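PDB 1VPK: DNA polymerase III, beta subunit from Thermotoga maritima, which probably encircles DNA as a ring-shaped head-to-tail homodimer and tethers DNA polymerase and other proteins to it, giving replication its processivity. Local coordinates for residues F203-V216 / V234-V248. Numbering follows the deposited sequence.
Sequences FLLSLKSMKEVQNV and VSLSTNDVETVMRVV
Met245 reaches from its strand to the helix 207-216, where its sulfur SD lies 3.6 Å from CG2 of Val213 and its CG packs against the CB and OG of Ser209. A bend at the last torsion (chi3 -64°) brings the methyl CE up against both Val213 CG2 and Leu205 CD1. Shortening the side chain to an alanine is likely to strip these methyls and Ser209 CB of the thioether that covers them, opening a gap between helix and strand. Further along the helix, Val216 slides past Leu236 in the opposite direction, CG1 to CD2 3.9 Å, while its other methyl, CG2, rests on OG1 of Thr243.

Where strand 201-206 passes the start of strand 233-237, Val234 sets CG2 over one face of the Phe203 ring, a CH-pi contact of 3.8 Å to the centroid; Trp171 stacks on the same ring. The CD2 of Leu205 meets this methyl and also CG2 of Val247. Backbone closes the corner: Val248 N donates to Leu204 O at 2.7 Å, nearly straight at 178°. One water extends this pairing, accepting from Leu204 N and donating to Val248 O. A second accepts from Ser206 N, donates to Arg246 O and hydrogen-bonds Ser209 OG, which also hydrogen-bonds Thr63 OG1. Ser206 is the helix N-cap, its OG accepting from Ser209 N (3.0 Å) and hydrogen-bonded as well to Glu62 OE1.

The helix runs almost antiparallel to strand 241-246, their axes 9.3 Å apart at closest. It exemplifies how one row of side chains (Ser209, Val213, Val216) seats a helix on a sheet, here on Met245, Leu236 and Thr243. Helix and preceding strand thereby link the central domain's two sheets, one continuing into the N-terminal domain through strand 63-68, as in the beta subunit family's DNA-encircling ring, with helices inside and sheets outside.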
ATOM      1  N   PHE A 203     -24.160  18.940 -18.409  1.00 50.27           N
ATOM      2  CA  PHE A 203     -23.819  17.684 -19.044  1.00 48.90           C
ATOM      3  C   PHE A 203     -23.223  16.716 -18.000  1.00 48.22           C
ATOM      4  O   PHE A 203     -22.680  17.129 -16.981  1.00 47.44           O
ATOM      5  CB  PHE A 203     -22.824  17.916 -20.179  1.00 48.88           C
ATOM      6  CG  PHE A 203     -21.619  18.765 -19.803  1.00 50.05           C
ATOM      7  CD1 PHE A 203     -20.481  18.179 -19.225  1.00 49.26           C
ATOM      8  CD2 PHE A 203     -21.623  20.148 -20.062  1.00 51.53           C
ATOM      9  CE1 PHE A 203     -19.382  18.947 -18.885  1.00 50.87           C
ATOM     10  CE2 PHE A 203     -20.517  20.929 -19.744  1.00 51.22           C
ATOM     11  CZ  PHE A 203     -19.405  20.347 -19.145  1.00 50.53           C
ATOM     12  N   LEU A 204     -23.309  15.425 -18.295  1.00 48.14           N
ATOM     13  CA  LEU A 204     -22.706  14.392 -17.468  1.00 48.57           C
ATOM     14  C   LEU A 204     -21.474  13.832 -18.191  1.00 48.73           C
ATOM     15  O   LEU A 204     -21.548  13.463 -19.354  1.00 47.62           O
ATOM     16  CB  LEU A 204     -23.725  13.294 -17.245  1.00 48.19           C
ATOM     17  CG  LEU A 204     -23.336  12.086 -16.396  1.00 48.48           C
ATOM     18  CD1 LEU A 204     -22.988  12.419 -14.994  1.00 49.68           C
ATOM     19  CD2 LEU A 204     -24.447  11.046 -16.444  1.00 48.29           C
ATOM     20  N   LEU A 205     -20.334  13.834 -17.517  1.00 49.23           N
ATOM     21  CA  LEU A 205     -19.165  13.123 -18.015  1.00 49.33           C
ATOM     22  C   LEU A 205     -18.954  11.885 -17.147  1.00 49.59           C
ATOM     23  O   LEU A 205     -19.162  11.923 -15.907  1.00 50.26           O
ATOM     24  CB  LEU A 205     -17.929  14.028 -17.994  1.00 49.78           C
ATOM     25  CG  LEU A 205     -17.949  15.300 -18.869  1.00 50.83           C
ATOM     26  CD1 LEU A 205     -16.675  16.076 -18.647  1.00 50.95           C
ATOM     27  CD2 LEU A 205     -18.175  15.007 -20.378  1.00 50.15           C
ATOM     28  N   SER A 206     -18.561  10.794 -17.795  1.00 49.62           N
ATOM     29  CA  SER A 206     -18.361   9.483 -17.155  1.00 49.69           C
ATOM     30  C   SER A 206     -17.235   9.560 -16.141  1.00 50.90           C
ATOM     31  O   SER A 206     -16.378  10.463 -16.200  1.00 51.01           O
ATOM     32  CB  SER A 206     -18.039   8.376 -18.186  1.00 49.97           C
ATOM     33  OG  SER A 206     -16.661   8.425 -18.626  1.00 46.62           O
ATOM     34  N   LEU A 207     -17.212   8.603 -15.217  1.00 50.43           N
ATOM     35  CA  LEU A 207     -16.159   8.571 -14.230  1.00 50.40           C
ATOM     36  C   LEU A 207     -14.799   8.365 -14.890  1.00 50.60           C
ATOM     37  O   LEU A 207     -13.835   9.040 -14.515  1.00 51.42           O
ATOM     38  CB  LEU A 207     -16.432   7.485 -13.197  1.00 50.69           C
ATOM     39  CG  LEU A 207     -15.447   7.353 -12.028  1.00 51.01           C
ATOM     40  CD1 LEU A 207     -15.228   8.669 -11.319  1.00 53.24           C
ATOM     41  CD2 LEU A 207     -15.991   6.320 -11.102  1.00 50.40           C
ATOM     42  N   LYS A 208     -14.732   7.489 -15.898  1.00 49.39           N
ATOM     43  CA  LYS A 208     -13.490   7.285 -16.641  1.00 49.68           C
ATOM     44  C   LYS A 208     -13.002   8.595 -17.321  1.00 49.51           C
ATOM     45  O   LYS A 208     -11.823   8.915 -17.267  1.00 48.24           O
ATOM     46  CB  LYS A 208     -13.589   6.125 -17.637  1.00 49.55           C
ATOM     47  CG  LYS A 208     -12.264   5.954 -18.410  1.00 50.97           C
ATOM     48  CD  LYS A 208     -11.706   4.577 -18.522  1.00 50.54           C
ATOM     49  CE  LYS A 208     -10.483   4.572 -19.475  1.00 48.13           C
ATOM     50  NZ  LYS A 208     -10.586   3.533 -20.469  1.00 51.63           N
ATOM     51  N   SER A 209     -13.923   9.371 -17.888  1.00 48.65           N
ATOM     52  CA  SER A 209     -13.579  10.633 -18.513  1.00 47.98           C
ATOM     53  C   SER A 209     -13.032  11.609 -17.474  1.00 48.50           C
ATOM     54  O   SER A 209     -12.028  12.262 -17.695  1.00 46.94           O
ATOM     55  CB  SER A 209     -14.781  11.244 -19.225  1.00 47.40           C
ATOM     56  OG  SER A 209     -15.085  10.578 -20.428  1.00 47.83           O
ATOM     57  N   MET A 210     -13.680  11.641 -16.319  1.00 49.20           N
ATOM     58  CA  MET A 210     -13.307  12.509 -15.206  1.00 49.39           C
ATOM     59  C   MET A 210     -11.973  12.244 -14.554  1.00 49.49           C
ATOM     60  O   MET A 210     -11.298  13.189 -14.141  1.00 48.47           O
ATOM     61  CB  MET A 210     -14.438  12.497 -14.165  1.00 49.71           C
ATOM     62  CG  MET A 210     -15.685  13.207 -14.670  1.00 48.05           C
ATOM     63  SD  MET A 210     -15.422  14.931 -15.105  1.00 50.73           S
ATOM     64  CE  MET A 210     -14.907  15.720 -13.560  1.00 52.64           C
ATOM     65  N   LYS A 211     -11.578  10.971 -14.506  1.00 48.56           N
ATOM     66  CA  LYS A 211     -10.249  10.577 -14.079  1.00 49.98           C
ATOM     67  C   LYS A 211      -9.154  11.045 -15.059  1.00 48.78           C
ATOM     68  O   LYS A 211      -8.017  11.380 -14.661  1.00 48.27           O
ATOM     69  CB  LYS A 211     -10.214   9.064 -13.872  1.00 49.79           C
ATOM     70  CG  LYS A 211     -11.042   8.648 -12.619  1.00 52.31           C
ATOM     71  CD  LYS A 211     -10.935   7.152 -12.318  1.00 54.34           C
ATOM     72  CE  LYS A 211     -11.921   6.604 -11.195  1.00 56.31           C
ATOM     73  NZ  LYS A 211     -12.265   5.127 -11.500  1.00 55.37           N
ATOM     74  N   GLU A 212      -9.498  11.114 -16.336  1.00 46.89           N
ATOM     75  CA  GLU A 212      -8.575  11.688 -17.292  1.00 46.93           C
ATOM     76  C   GLU A 212      -8.535  13.208 -17.074  1.00 47.04           C
ATOM     77  O   GLU A 212      -7.473  13.791 -17.135  1.00 46.57           O
ATOM     78  CB  GLU A 212      -8.926  11.297 -18.744  1.00 46.00           C
ATOM     79  CG  GLU A 212      -8.067  11.973 -19.798  1.00 45.69           C
ATOM     80  CD  GLU A 212      -6.551  11.801 -19.644  1.00 48.00           C
ATOM     81  OE1 GLU A 212      -6.019  10.902 -18.943  1.00 45.52           O
ATOM     82  OE2 GLU A 212      -5.848  12.559 -20.319  1.00 49.69           O
ATOM     83  N   VAL A 213      -9.670  13.836 -16.796  1.00 48.14           N
ATOM     84  CA  VAL A 213      -9.693  15.286 -16.522  1.00 49.64           C
ATOM     85  C   VAL A 213      -8.728  15.595 -15.377  1.00 50.50           C
ATOM     86  O   VAL A 213      -7.849  16.473 -15.512  1.00 50.05           O
ATOM     87  CB  VAL A 213     -11.134  15.794 -16.226  1.00 49.67           C
ATOM     88  CG1 VAL A 213     -11.133  17.199 -15.664  1.00 51.72           C
ATOM     89  CG2 VAL A 213     -11.949  15.782 -17.514  1.00 51.63           C
ATOM     90  N   GLN A 214      -8.844  14.808 -14.302  1.00 50.89           N
ATOM     91  CA  GLN A 214      -8.028  14.973 -13.122  1.00 51.77           C
ATOM     92  C   GLN A 214      -6.547  14.768 -13.478  1.00 51.21           C
ATOM     93  O   GLN A 214      -5.654  15.472 -12.985  1.00 50.41           O
ATOM     94  CB  GLN A 214      -8.390  13.931 -12.086  1.00 53.08           C
ATOM     95  CG  GLN A 214      -9.484  14.248 -11.152  1.00 58.18           C
ATOM     96  CD  GLN A 214      -9.385  13.345  -9.924  1.00 63.09           C
ATOM     97  OE1 GLN A 214      -9.442  12.108 -10.042  1.00 63.91           O
ATOM     98  NE2 GLN A 214      -9.187  13.949  -8.761  1.00 63.90           N
ATOM     99  N   ASN A 215      -6.287  13.769 -14.309  1.00 49.88           N
ATOM    100  CA  ASN A 215      -4.927  13.435 -14.729  1.00 49.20           C
ATOM    101  C   ASN A 215      -4.298  14.615 -15.474  1.00 49.33           C
ATOM    102  O   ASN A 215      -3.133  14.986 -15.258  1.00 48.34           O
ATOM    103  CB  ASN A 215      -4.981  12.201 -15.639  1.00 48.69           C
ATOM    104  CG  ASN A 215      -3.631  11.682 -15.982  1.00 48.41           C
ATOM    105  OD1 ASN A 215      -2.793  11.481 -15.106  1.00 49.83           O
ATOM    106  ND2 ASN A 215      -3.406  11.429 -17.262  1.00 47.03           N
ATOM    107  N   VAL A 216      -5.089  15.198 -16.360  1.00 49.55           N
ATOM    108  CA  VAL A 216      -4.672  16.385 -17.117  1.00 50.84           C
ATOM    109  C   VAL A 216      -4.298  17.560 -16.168  1.00 50.53           C
ATOM    110  O   VAL A 216      -3.167  18.112 -16.220  1.00 50.57           O
ATOM    111  CB  VAL A 216      -5.796  16.823 -18.111  1.00 50.85           C
ATOM    112  CG1 VAL A 216      -5.491  18.174 -18.716  1.00 52.43           C
ATOM    113  CG2 VAL A 216      -5.899  15.826 -19.211  1.00 52.13           C
ATOM    114  N   VAL A 234     -17.407  17.382 -24.997  1.00 45.59           N
ATOM    115  CA  VAL A 234     -16.722  18.413 -24.231  1.00 46.33           C
ATOM    116  C   VAL A 234     -15.208  18.239 -24.508  1.00 46.42           C
ATOM    117  O   VAL A 234     -14.656  17.131 -24.334  1.00 45.65           O
ATOM    118  CB  VAL A 234     -16.993  18.224 -22.738  1.00 45.88           C
ATOM    119  CG1 VAL A 234     -16.209  19.247 -21.859  1.00 47.51           C
ATOM    120  CG2 VAL A 234     -18.477  18.336 -22.458  1.00 47.30           C
ATOM    121  N   SER A 235     -14.566  19.328 -24.932  1.00 46.50           N
ATOM    122  CA  SER A 235     -13.132  19.418 -25.047  1.00 47.36           C
ATOM    123  C   SER A 235     -12.629  20.148 -23.825  1.00 48.13           C
ATOM    124  O   SER A 235     -13.195  21.168 -23.437  1.00 47.92           O
ATOM    125  CB  SER A 235     -12.706  20.188 -26.303  1.00 47.27           C
ATOM    126  OG  SER A 235     -12.898  19.412 -27.493  1.00 50.18           O
ATOM    127  N   LEU A 236     -11.567  19.617 -23.242  1.00 48.50           N
ATOM    128  CA  LEU A 236     -10.786  20.261 -22.221  1.00 51.01           C
ATOM    129  C   LEU A 236      -9.380  20.405 -22.806  1.00 52.17           C
ATOM    130  O   LEU A 236      -8.724  19.398 -23.105  1.00 52.06           O
ATOM    131  CB  LEU A 236     -10.747  19.381 -20.983  1.00 51.40           C
ATOM    132  CG  LEU A 236     -10.246  20.003 -19.688  1.00 53.39           C
ATOM    133  CD1 LEU A 236     -11.440  20.261 -18.763  1.00 56.66           C
ATOM    134  CD2 LEU A 236      -9.281  19.082 -19.005  1.00 55.36           C
ATOM    135  N   SER A 237      -8.941  21.645 -22.984  1.00 53.30           N
ATOM    136  CA  SER A 237      -7.725  21.959 -23.736  1.00 54.39           C
ATOM    137  C   SER A 237      -6.737  22.732 -22.868  1.00 54.34           C
ATOM    138  O   SER A 237      -7.129  23.679 -22.144  1.00 52.46           O
ATOM    139  CB  SER A 237      -8.072  22.883 -24.920  1.00 55.19           C
ATOM    140  OG  SER A 237      -8.878  22.213 -25.873  1.00 59.71           O
ATOM    141  N   THR A 238      -5.469  22.345 -22.971  1.00 54.17           N
ATOM    142  CA  THR A 238      -4.347  23.176 -22.569  1.00 54.81           C
ATOM    143  C   THR A 238      -3.603  23.578 -23.857  1.00 55.04           C
ATOM    144  O   THR A 238      -4.064  23.308 -24.965  1.00 54.62           O
ATOM    145  CB  THR A 238      -3.385  22.442 -21.605  1.00 54.93           C
ATOM    146  OG1 THR A 238      -2.637  21.442 -22.316  1.00 54.74           O
ATOM    147  CG2 THR A 238      -4.161  21.771 -20.467  1.00 55.10           C
ATOM    148  N   ASN A 239      -2.483  24.276 -23.683  1.00 54.84           N
ATOM    149  CA  ASN A 239      -1.546  24.650 -24.738  1.00 54.86           C
ATOM    150  C   ASN A 239      -1.234  23.491 -25.709  1.00 53.84           C
ATOM    151  O   ASN A 239      -1.362  23.646 -26.931  1.00 55.07           O
ATOM    152  CB  ASN A 239      -0.249  25.072 -24.013  1.00 56.07           C
ATOM    153  CG  ASN A 239       0.705  25.832 -24.874  1.00 60.41           C
ATOM    154  OD1 ASN A 239       0.325  26.782 -25.573  1.00 69.01           O
ATOM    155  ND2 ASN A 239       1.990  25.469 -24.778  1.00 64.89           N
ATOM    156  N   ASP A 240      -0.905  22.330 -25.133  1.00 51.38           N
ATOM    157  CA  ASP A 240      -0.250  21.199 -25.826  1.00 49.73           C
ATOM    158  C   ASP A 240      -1.114  19.935 -25.891  1.00 49.56           C
ATOM    159  O   ASP A 240      -0.719  18.972 -26.549  1.00 49.06           O
ATOM    160  CB  ASP A 240       0.982  20.759 -25.028  0.65 48.68           C
ATOM    161  CG  ASP A 240       2.139  21.647 -25.159  0.65 49.60           C
ATOM    162  OD1 ASP A 240       2.174  22.538 -26.042  0.65 53.74           O
ATOM    163  OD2 ASP A 240       3.059  21.445 -24.333  0.65 49.23           O
ATOM    164  N   VAL A 241      -2.246  19.932 -25.186  1.00 49.09           N
ATOM    165  CA  VAL A 241      -3.054  18.745 -24.947  1.00 49.87           C
ATOM    166  C   VAL A 241      -4.529  19.021 -25.197  1.00 50.26           C
ATOM    167  O   VAL A 241      -5.151  19.864 -24.540  1.00 49.93           O
ATOM    168  CB  VAL A 241      -2.826  18.140 -23.512  1.00 50.93           C
ATOM    169  CG1 VAL A 241      -3.524  16.775 -23.373  1.00 51.02           C
ATOM    170  CG2 VAL A 241      -1.359  17.942 -23.259  1.00 51.21           C
ATOM    171  N   GLU A 242      -5.091  18.301 -26.174  1.00 50.24           N
ATOM    172  CA  GLU A 242      -6.538  18.313 -26.418  1.00 50.62           C
ATOM    173  C   GLU A 242      -7.150  17.039 -25.903  1.00 50.66           C
ATOM    174  O   GLU A 242      -6.789  15.926 -26.332  1.00 49.28           O
ATOM    175  CB  GLU A 242      -6.844  18.432 -27.895  1.00 50.54           C
ATOM    176  CG  GLU A 242      -6.472  19.784 -28.474  1.00 54.73           C
ATOM    177  CD  GLU A 242      -7.470  20.899 -28.112  1.00 59.62           C
ATOM    178  OE1 GLU A 242      -8.696  20.623 -27.936  1.00 61.63           O
ATOM    179  OE2 GLU A 242      -7.011  22.063 -28.027  1.00 61.69           O
ATOM    180  N   THR A 243      -8.096  17.200 -24.977  1.00 50.42           N
ATOM    181  CA  THR A 243      -8.870  16.090 -24.473  1.00 50.14           C
ATOM    182  C   THR A 243     -10.322  16.308 -24.868  1.00 49.99           C
ATOM    183  O   THR A 243     -10.852  17.371 -24.621  1.00 48.10           O
ATOM    184  CB  THR A 243      -8.724  15.981 -22.940  1.00 50.97           C
ATOM    185  OG1 THR A 243      -7.342  15.746 -22.615  1.00 50.50           O
ATOM    186  CG2 THR A 243      -9.549  14.853 -22.379  1.00 53.58           C
ATOM    187  N   VAL A 244     -10.955  15.282 -25.445  1.00 48.13           N
ATOM    188  CA  VAL A 244     -12.333  15.363 -25.888  1.00 48.63           C
ATOM    189  C   VAL A 244     -13.067  14.172 -25.340  1.00 48.50           C
ATOM    190  O   VAL A 244     -12.564  13.039 -25.351  1.00 48.07           O
ATOM    191  CB  VAL A 244     -12.498  15.482 -27.433  1.00 48.74           C
ATOM    192  CG1 VAL A 244     -12.036  14.185 -28.156  1.00 52.86           C
ATOM    193  CG2 VAL A 244     -13.933  15.783 -27.788  1.00 48.26           C
ATOM    194  N   MET A 245     -14.240  14.430 -24.794  1.00 47.47           N
ATOM    195  CA  MET A 245     -15.011  13.385 -24.126  1.00 47.50           C
ATOM    196  C   MET A 245     -16.429  13.415 -24.614  1.00 46.62           C
ATOM    197  O   MET A 245     -17.042  14.483 -24.624  1.00 46.32           O
ATOM    198  CB  MET A 245     -15.005  13.638 -22.633  1.00 47.37           C
ATOM    199  CG  MET A 245     -13.687  13.467 -22.011  1.00 47.93           C
ATOM    200  SD  MET A 245     -13.375  14.471 -20.556  1.00 48.75           S
ATOM    201  CE  MET A 245     -13.433  16.153 -21.237  1.00 50.54           C
ATOM    202  N   ARG A 246     -16.979  12.263 -24.998  1.00 46.48           N
ATOM    203  CA  ARG A 246     -18.417  12.199 -25.319  1.00 47.27           C
ATOM    204  C   ARG A 246     -19.211  12.229 -24.052  1.00 46.38           C
ATOM    205  O   ARG A 246     -18.932  11.512 -23.106  1.00 45.16           O
ATOM    206  CB  ARG A 246     -18.810  10.956 -26.115  1.00 47.93           C
ATOM    207  CG  ARG A 246     -18.143  10.903 -27.531  1.00 50.91           C
ATOM    208  CD  ARG A 246     -18.338   9.536 -28.221  1.00 53.19           C
ATOM    209  NE  ARG A 246     -19.751   9.118 -28.288  1.00 58.43           N
ATOM    210  CZ  ARG A 246     -20.610   9.481 -29.246  1.00 62.20           C
ATOM    211  NH1 ARG A 246     -20.230  10.296 -30.230  1.00 64.25           N
ATOM    212  NH2 ARG A 246     -21.861   9.032 -29.224  1.00 62.38           N
ATOM    213  N   VAL A 247     -20.253  13.046 -24.075  1.00 45.50           N
ATOM    214  CA  VAL A 247     -21.118  13.291 -22.933  1.00 46.18           C
ATOM    215  C   VAL A 247     -21.941  12.038 -22.594  1.00 44.55           C
ATOM    216  O   VAL A 247     -22.221  11.267 -23.479  1.00 45.83           O
ATOM    217  CB  VAL A 247     -21.949  14.549 -23.333  1.00 46.55           C
ATOM    218  CG1 VAL A 247     -23.415  14.404 -23.157  1.00 49.86           C
ATOM    219  CG2 VAL A 247     -21.295  15.751 -22.738  1.00 47.73           C
ATOM    220  N   VAL A 248     -22.278  11.777 -21.341  1.00 42.16           N
ATOM    221  CA  VAL A 248     -23.066  10.574 -21.093  1.00 41.57           C
ATOM    222  C   VAL A 248     -24.533  10.730 -21.578  1.00 41.70           C
ATOM    223  O   VAL A 248     -25.197  11.710 -21.275  1.00 42.24           O
ATOM    224  CB  VAL A 248     -23.012  10.135 -19.646  1.00 41.44           C
ATOM    225  CG1 VAL A 248     -23.816   8.862 -19.454  1.00 41.56           C
ATOM    226  CG2 VAL A 248     -21.550   9.916 -19.224  1.00 41.55           C
TER
HETATM  227  O   HOH W   1     -24.984  14.345 -20.384  1.00 39.67           O
HETATM  228  O   HOH W   2     -17.843  10.939 -20.734  1.00 32.78           O